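Local coordinates for engineered protein (Artificial gene, PDB 3VB8) that probably serves as a computationally designed, protein-based enzyme inhibitor, at residues Val11-Thr16 with Tyr52-Gly57; Phe37-Glu42 with Thr129-Glu134; Met24-Leu29 with Ala117-Met122. All blocks are in the same frame, centred on the assembly; numbering follows the deposited sequence.

Contact 1 of 3, residues Val11-Thr16 with Tyr52-Gly57; sequences VDYVVT and YMLLPG
Tyr13 and Tyr52 lie opposite each other as a hydrogen-bonded pair of an antiparallel sheet, one of three consecutive pairs between residues 11-13 and 52-54 on strands 11-19 and 49-54. Tyr13 N reaches Tyr52 O at 3.1 Å, while Tyr52 N returns a bond to Tyr13 O. Two rungs on, Val11 N meets Leu54 O at 2.8 Å, and Leu54 N answers to Val11 O. The intervening rung, Asp12 with Met53, is a non-hydrogen-bonded pair; there the CA of Asp12 makes a CA-H...O contact to Tyr52 O at 3.3 Å, which gives this oxygen a second neighbour. The short segments run at 140° to one another, well off a strict antiparallel course.

Alternation sorts the side chains. Asp12 and Met53 occupy the more exposed face, whereas Val11, Tyr13, Tyr52 and Leu54 share the other. On that side the methyl CD1 of Leu54 comes obliquely to the Tyr13 ring and lies 3.7 Å from Tyr13 CB. Tyr52 has its CG anti to its own carbonyl carbon (chi1 -65°), which brings one edge of the ring alongside strand 11-19, with Tyr13 O in the ring plane. The Val15 side chain runs at about a right angle to that of Tyr52 and sets its CG2 methyl at the ring edge, 3.4 Å from Tyr52 CE2.

Farther out, Thr16 OG1 bonds to the backbone O of Phe41 of the second subunit, placing strand 11-19 at the subunit interface. The Tyr52 ring is positioned from its far end, where OH is hydrogen-bonded to the backbone N of Leu29.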
# COMPACT_ATOMS: atom_id res chain seq x y z
N VAL A 11 10.52 17.51 5.08
CA VAL A 11 10.81 16.12 4.76
C VAL A 11 9.64 15.62 3.94
O VAL A 11 8.57 16.20 4.01
CB VAL A 11 10.94 15.25 6.04
CG1 VAL A 11 11.07 13.77 5.65
CG2 VAL A 11 12.15 15.69 6.86
N ASP A 12 9.85 14.56 3.16
CA ASP A 12 8.80 14.03 2.30
C ASP A 12 8.05 12.91 2.97
O ASP A 12 8.62 12.13 3.72
CB ASP A 12 9.41 13.52 0.98
CG ASP A 12 10.09 14.64 0.19
OD1 ASP A 12 9.38 15.55 -0.26
OD2 ASP A 12 11.33 14.61 0.03
N TYR A 13 6.75 12.86 2.71
CA TYR A 13 5.89 11.85 3.26
C TYR A 13 4.88 11.54 2.18
O TYR A 13 4.20 12.44 1.69
CB TYR A 13 5.20 12.36 4.53
CG TYR A 13 4.60 11.26 5.37
CD1 TYR A 13 5.35 10.13 5.71
CD2 TYR A 13 3.30 11.35 5.84
CE1 TYR A 13 4.82 9.12 6.50
CE2 TYR A 13 2.76 10.34 6.63
CZ TYR A 13 3.52 9.23 6.96
OH TYR A 13 2.95 8.26 7.73
N VAL A 14 4.81 10.29 1.77
CA VAL A 14 3.87 9.93 0.73
C VAL A 14 2.77 9.02 1.32
O VAL A 14 3.02 8.25 2.25
CB VAL A 14 4.62 9.24 -0.45
CG1 VAL A 14 5.21 7.95 0.02
CG2 VAL A 14 3.67 8.99 -1.63
N VAL A 15 1.55 9.14 0.81
CA VAL A 15 0.45 8.29 1.27
C VAL A 15 -0.28 7.68 0.08
O VAL A 15 -0.17 8.16 -1.04
CB VAL A 15 -0.55 9.09 2.13
CG1 VAL A 15 0.13 9.52 3.47
CG2 VAL A 15 -1.09 10.30 1.32
N THR A 16 -1.03 6.60 0.30
CA THR A 16 -1.70 6.00 -0.83
C THR A 16 -3.08 6.59 -0.92
O THR A 16 -3.75 6.80 0.10
CB THR A 16 -1.82 4.47 -0.68
OG1 THR A 16 -2.45 4.16 0.56
CG2 THR A 16 -0.45 3.80 -0.75
N TYR A 52 3.72 14.78 0.56
CA TYR A 52 3.64 15.94 1.43
C TYR A 52 5.01 16.50 1.77
O TYR A 52 5.96 15.75 1.93
CB TYR A 52 2.96 15.57 2.75
CG TYR A 52 1.51 15.15 2.67
CD1 TYR A 52 0.49 16.09 2.80
CD2 TYR A 52 1.16 13.80 2.53
CE1 TYR A 52 -0.85 15.71 2.80
CE2 TYR A 52 -0.18 13.40 2.53
CZ TYR A 52 -1.18 14.37 2.67
OH TYR A 52 -2.53 14.03 2.70
N MET A 53 5.07 17.82 1.90
CA MET A 53 6.30 18.51 2.29
C MET A 53 6.01 18.94 3.70
O MET A 53 5.50 20.03 3.93
CB MET A 53 6.58 19.73 1.41
CG MET A 53 7.09 19.43 -0.00
SD MET A 53 7.78 20.89 -0.79
CE MET A 53 6.34 21.95 -0.81
N LEU A 54 6.28 18.03 4.64
CA LEU A 54 6.06 18.28 6.05
C LEU A 54 7.23 18.99 6.78
O LEU A 54 8.42 18.78 6.49
CB LEU A 54 5.78 16.97 6.78
CG LEU A 54 4.58 16.14 6.34
CD1 LEU A 54 4.54 14.84 7.14
CD2 LEU A 54 3.32 16.93 6.59
N LEU A 55 6.87 19.82 7.75
CA LEU A 55 7.81 20.55 8.58
C LEU A 55 7.69 19.90 9.94
O LEU A 55 6.61 19.48 10.33
CB LEU A 55 7.40 22.02 8.65
CG LEU A 55 7.45 22.81 7.35
CD1 LEU A 55 6.76 24.16 7.55
CD2 LEU A 55 8.89 22.98 6.93
N PRO A 56 8.80 19.80 10.66
CA PRO A 56 8.78 19.18 11.99
C PRO A 56 7.52 19.54 12.78
O PRO A 56 7.12 20.70 12.84
CB PRO A 56 10.04 19.73 12.63
CG PRO A 56 10.98 19.79 11.45
CD PRO A 56 10.12 20.38 10.36
N GLY A 57 6.90 18.53 13.37
CA GLY A 57 5.70 18.78 14.15
C GLY A 57 4.89 17.52 14.32
O GLY A 57 5.35 16.42 14.00

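Contact 2 of 3, residues Phe37-Glu42 with Thr129-Glu134; sequences FVKPFE and TAWVEE
Lys39 and Val132 show how two irregular loops can be joined by one polar bond set among apolar contacts. The ammonium NZ of Lys39 donates to the backbone O of Val132 at 2.9 Å, arriving nearly along the C=O axis. Its chain starts with CG anti to the backbone N (chi1 177°) and then bends at the second torsion, a course that carries the methylenes past Val132 and across Glu134. OE1 of Glu134 lies 3.3 Å from Lys39 CD but 4.1 Å from Lys39 NZ, too far for a salt bridge, though the opposite charges probably still attract. The same NZ stands obliquely to the Trp131 indole, 3.9 Å from its NE1. With an alanine here, Val132 O is likely to lose this donor and Glu134 its nearby positive charge.

Pro40 and Val132 provide the apolar half. The proline ring sets CD against Val132 CB at 3.4 Å, and its CB approaches CZ3 of Trp131 at 4.0 Å. Both methyls of Val132 lie beside Val38 O, with CG2 also reaching CB of Phe37.

The loop 37-42 is joined to the sheet where Val38 is bonded through its backbone to Leu29 on strand 23-31. The pair thus spans the ground between sheet and helix: Val38 and Pro40 pack on Tyr52 of strand 49-54, while Phe37 turns its ring toward Val115, Lys118 and Met122 of helix 114-122.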
# COMPACT_ATOMS: atom_id res chain seq x y z
N PHE A 37 -6.61 19.32 7.73
CA PHE A 37 -5.85 18.50 6.78
C PHE A 37 -4.71 19.25 6.09
O PHE A 37 -4.90 20.38 5.63
CB PHE A 37 -6.81 17.89 5.73
CG PHE A 37 -7.87 16.99 6.33
CD1 PHE A 37 -7.54 15.73 6.86
CD2 PHE A 37 -9.17 17.44 6.50
CE1 PHE A 37 -8.48 14.95 7.55
CE2 PHE A 37 -10.11 16.67 7.19
CZ PHE A 37 -9.76 15.43 7.72
N VAL A 38 -3.55 18.60 6.02
CA VAL A 38 -2.37 19.17 5.38
C VAL A 38 -2.61 19.15 3.90
O VAL A 38 -3.32 18.27 3.42
CB VAL A 38 -1.15 18.35 5.71
CG1 VAL A 38 0.01 18.78 4.86
CG2 VAL A 38 -0.81 18.53 7.16
N LYS A 39 -2.05 20.11 3.18
CA LYS A 39 -2.24 20.18 1.74
C LYS A 39 -1.09 19.49 1.03
O LYS A 39 0.05 19.76 1.32
CB LYS A 39 -2.32 21.64 1.28
CG LYS A 39 -2.45 21.78 -0.22
CD LYS A 39 -3.89 21.98 -0.66
CE LYS A 39 -3.97 22.32 -2.16
NZ LYS A 39 -5.37 22.58 -2.63
N PRO A 40 -1.38 18.59 0.09
CA PRO A 40 -0.35 17.87 -0.68
C PRO A 40 0.34 18.81 -1.63
O PRO A 40 -0.30 19.70 -2.12
CB PRO A 40 -1.16 16.83 -1.44
CG PRO A 40 -2.38 16.63 -0.55
CD PRO A 40 -2.72 18.04 -0.18
N PHE A 41 1.63 18.64 -1.89
CA PHE A 41 2.31 19.55 -2.80
C PHE A 41 2.30 18.87 -4.15
O PHE A 41 2.56 19.49 -5.18
CB PHE A 41 3.75 19.80 -2.32
CG PHE A 41 4.71 18.67 -2.66
CD1 PHE A 41 5.42 18.69 -3.86
CD2 PHE A 41 4.90 17.60 -1.78
CE1 PHE A 41 6.31 17.66 -4.19
CE2 PHE A 41 5.79 16.56 -2.10
CZ PHE A 41 6.50 16.59 -3.30
N GLU A 42 2.00 17.59 -4.15
CA GLU A 42 1.96 16.84 -5.39
C GLU A 42 1.04 15.64 -5.25
O GLU A 42 0.88 15.12 -4.15
CB GLU A 42 3.38 16.39 -5.77
CG GLU A 42 3.45 15.27 -6.81
CD GLU A 42 4.88 14.82 -7.14
OE1 GLU A 42 5.71 14.73 -6.19
OE2 GLU A 42 5.19 14.55 -8.33
N THR A 129 -7.44 10.63 -7.47
CA THR A 129 -6.80 10.71 -6.16
C THR A 129 -7.63 11.69 -5.36
O THR A 129 -8.48 12.39 -5.91
CB THR A 129 -5.32 11.25 -6.19
OG1 THR A 129 -5.29 12.56 -6.76
CG2 THR A 129 -4.40 10.32 -6.95
N ALA A 130 -7.38 11.73 -4.06
CA ALA A 130 -8.12 12.63 -3.21
C ALA A 130 -7.54 14.03 -3.39
O ALA A 130 -6.44 14.17 -3.90
CB ALA A 130 -8.02 12.15 -1.73
N TRP A 131 -8.30 15.07 -3.02
CA TRP A 131 -7.79 16.43 -3.14
C TRP A 131 -8.09 17.31 -1.95
O TRP A 131 -9.22 17.73 -1.75
CB TRP A 131 -8.31 17.13 -4.39
CG TRP A 131 -7.43 18.28 -4.74
CD1 TRP A 131 -7.81 19.51 -5.21
CD2 TRP A 131 -6.00 18.29 -4.69
NE1 TRP A 131 -6.69 20.29 -5.46
CE2 TRP A 131 -5.57 19.56 -5.15
CE3 TRP A 131 -5.03 17.35 -4.30
CZ2 TRP A 131 -4.21 19.90 -5.24
CZ3 TRP A 131 -3.69 17.70 -4.38
CH2 TRP A 131 -3.29 18.96 -4.84
N VAL A 132 -7.05 17.61 -1.18
CA VAL A 132 -7.21 18.44 -0.02
C VAL A 132 -7.59 19.81 -0.54
O VAL A 132 -6.79 20.44 -1.21
CB VAL A 132 -5.90 18.53 0.79
CG1 VAL A 132 -5.90 19.75 1.66
CG2 VAL A 132 -5.74 17.32 1.67
N GLU A 133 -8.80 20.23 -0.25
CA GLU A 133 -9.26 21.53 -0.69
C GLU A 133 -8.81 22.55 0.34
O GLU A 133 -9.08 22.38 1.52
CB GLU A 133 -10.79 21.53 -0.79
CG GLU A 133 -11.31 20.69 -1.95
CD GLU A 133 -12.83 20.58 -1.98
OE1 GLU A 133 -13.49 21.64 -1.91
OE2 GLU A 133 -13.36 19.45 -2.07
N GLU A 134 -8.10 23.59 -0.12
CA GLU A 134 -7.64 24.64 0.78
C GLU A 134 -8.91 25.09 1.42
O GLU A 134 -9.61 25.93 0.87
CB GLU A 134 -7.01 25.79 -0.01
CG GLU A 134 -6.02 26.68 0.75
CD GLU A 134 -4.77 25.91 1.19
OE1 GLU A 134 -4.24 25.12 0.39
OE2 GLU A 134 -4.32 26.10 2.34

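Contact 3 of 3, residues Met24-Leu29 with Ala117-Met122; sequences MSHELL and AKFIEM
His26 NE2 donates to the backbone O of Phe119 at 2.8 Å, binding a strand side chain directly to the main chain of a helix. The acceptor lies close to the imidazole plane, although the donor is tilted 27° from the plane of the carbonyl.

The two residues meet a second time through their rings, which approach from opposite directions and form an offset stack. Their centroids are 4.2 Å apart and their planes only 17° from parallel. CD2 of His26 lies over one face of the phenyl ring, displaced toward its rim and 3.4 Å from CZ of Phe119. Each side chain leaves its backbone with CG anti to N (chi1 -173° in His26), which extends the imidazole from the strand and the phenyl from the helix until they overlap. Bond and stack together are likely to restrict rotation of the imidazole.

This is a helix laid on one face of an antiparallel sheet: helix 114-122 rests over strand 23-31, with the axes of the two short segments 9.4 Å apart. On the other face, Glu27 bonds through its carboxylate to Thr16 N and Tyr65 OH of the same chain, and Ser25 OG to Thr16 OG1 and to Phe41 O of the second subunit.

Leu28 extends the helix-facing layer. Its CB meets the edge of the Phe119 ring at CE1, 3.6 Å away, and its CD1 reaches CB of Met122 at 4.1 Å. Phe62 adds a further ring against Phe119, while Arg123 and Pro124 pack on His26.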
# COMPACT_ATOMS: atom_id res chain seq x y z
N MET A 24 -10.15 0.21 -2.63
CA MET A 24 -9.90 1.64 -2.44
C MET A 24 -8.99 1.89 -1.23
O MET A 24 -9.16 1.26 -0.19
CB MET A 24 -11.21 2.41 -2.24
CG MET A 24 -10.97 3.92 -2.08
SD MET A 24 -12.36 4.86 -1.43
CE MET A 24 -12.11 4.52 0.30
N SER A 25 -8.06 2.83 -1.34
CA SER A 25 -7.15 3.16 -0.24
C SER A 25 -7.14 4.65 -0.08
O SER A 25 -6.59 5.36 -0.92
CB SER A 25 -5.72 2.68 -0.55
OG SER A 25 -4.87 2.82 0.58
N HIS A 26 -7.77 5.12 1.00
CA HIS A 26 -7.86 6.54 1.34
C HIS A 26 -7.00 6.88 2.58
O HIS A 26 -7.29 6.45 3.71
CB HIS A 26 -9.34 6.89 1.53
CG HIS A 26 -9.60 8.35 1.73
ND1 HIS A 26 -8.88 9.33 1.08
CD2 HIS A 26 -10.50 8.99 2.51
CE1 HIS A 26 -9.32 10.52 1.46
NE2 HIS A 26 -10.31 10.34 2.32
N GLU A 27 -5.93 7.63 2.34
CA GLU A 27 -4.99 8.02 3.40
C GLU A 27 -4.69 9.51 3.36
O GLU A 27 -4.13 10.02 2.38
CB GLU A 27 -3.67 7.28 3.19
CG GLU A 27 -3.15 6.51 4.38
CD GLU A 27 -2.12 5.48 3.95
OE1 GLU A 27 -1.12 5.87 3.30
OE2 GLU A 27 -2.32 4.29 4.24
N LEU A 28 -5.05 10.23 4.42
CA LEU A 28 -4.79 11.66 4.47
C LEU A 28 -4.14 12.10 5.77
O LEU A 28 -4.33 11.45 6.80
CB LEU A 28 -6.09 12.44 4.26
CG LEU A 28 -6.83 12.34 2.93
CD1 LEU A 28 -8.05 13.27 2.96
CD2 LEU A 28 -5.88 12.71 1.80
N LEU A 29 -3.37 13.19 5.72
CA LEU A 29 -2.70 13.70 6.92
C LEU A 29 -3.47 14.86 7.50
O LEU A 29 -4.15 15.58 6.77
CB LEU A 29 -1.28 14.18 6.60
CG LEU A 29 -0.15 13.15 6.48
CD1 LEU A 29 1.14 13.87 6.17
CD2 LEU A 29 0.02 12.38 7.77
N ALA A 117 -16.28 13.48 8.78
CA ALA A 117 -17.22 13.73 7.69
C ALA A 117 -16.46 14.22 6.48
O ALA A 117 -16.69 13.76 5.36
CB ALA A 117 -18.25 14.76 8.10
N LYS A 118 -15.56 15.17 6.71
CA LYS A 118 -14.77 15.73 5.64
C LYS A 118 -13.89 14.65 5.08
O LYS A 118 -13.72 14.52 3.87
CB LYS A 118 -13.88 16.89 6.14
CG LYS A 118 -14.55 18.24 6.35
CD LYS A 118 -15.12 18.73 5.05
CE LYS A 118 -15.68 20.14 5.20
NZ LYS A 118 -16.68 20.46 4.15
N PHE A 119 -13.32 13.85 5.97
CA PHE A 119 -12.44 12.79 5.53
C PHE A 119 -13.09 11.84 4.53
O PHE A 119 -12.51 11.51 3.50
CB PHE A 119 -11.92 12.02 6.74
CG PHE A 119 -10.92 10.96 6.39
CD1 PHE A 119 -9.69 11.29 5.82
CD2 PHE A 119 -11.23 9.60 6.56
CE1 PHE A 119 -8.78 10.29 5.42
CE2 PHE A 119 -10.34 8.58 6.17
CZ PHE A 119 -9.11 8.92 5.59
N ILE A 120 -14.29 11.38 4.85
CA ILE A 120 -15.00 10.46 3.98
C ILE A 120 -15.42 11.21 2.71
O ILE A 120 -15.51 10.65 1.63
CB ILE A 120 -16.27 9.91 4.68
CG1 ILE A 120 -15.89 9.27 6.02
CG2 ILE A 120 -16.98 8.91 3.77
CD1 ILE A 120 -17.10 8.88 6.88
N GLU A 121 -15.66 12.51 2.86
CA GLU A 121 -16.06 13.35 1.75
C GLU A 121 -14.93 13.50 0.71
O GLU A 121 -15.14 13.34 -0.50
CB GLU A 121 -16.44 14.73 2.30
CG GLU A 121 -17.20 15.64 1.36
CD GLU A 121 -17.26 17.08 1.87
OE1 GLU A 121 -16.21 17.74 1.82
OE2 GLU A 121 -18.32 17.56 2.33
N MET A 122 -13.74 13.80 1.18
CA MET A 122 -12.59 13.99 0.30
C MET A 122 -12.08 12.71 -0.36
O MET A 122 -11.27 12.76 -1.30
CB MET A 122 -11.46 14.65 1.06
CG MET A 122 -11.65 16.16 1.21
SD MET A 122 -10.37 16.99 2.16
CE MET A 122 -10.96 16.69 3.83

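Overall arrangement
The three contacts lie on or beside one antiparallel sheet and the helix that covers it. Strands 11-19 and 23-31 are sequence neighbours and sheet neighbours, so contacts 1 and 3 meet directly although their centres lie about 17 Å apart; both also touch the second subunit. Contact 2 is nearer to each, about 12 Å from the centre of contact 1 and 10 Å from that of contact 3, and its loops bridge strand 49-54 and helix 114-122. Along the chain the segments alternate: 11-16, 24-29, 37-42, 52-57, 117-122, 129-134. This interleaving ties the N-terminal strands to elements lying much later in the sequence, so that distant parts of the chain pack together in one compact fold.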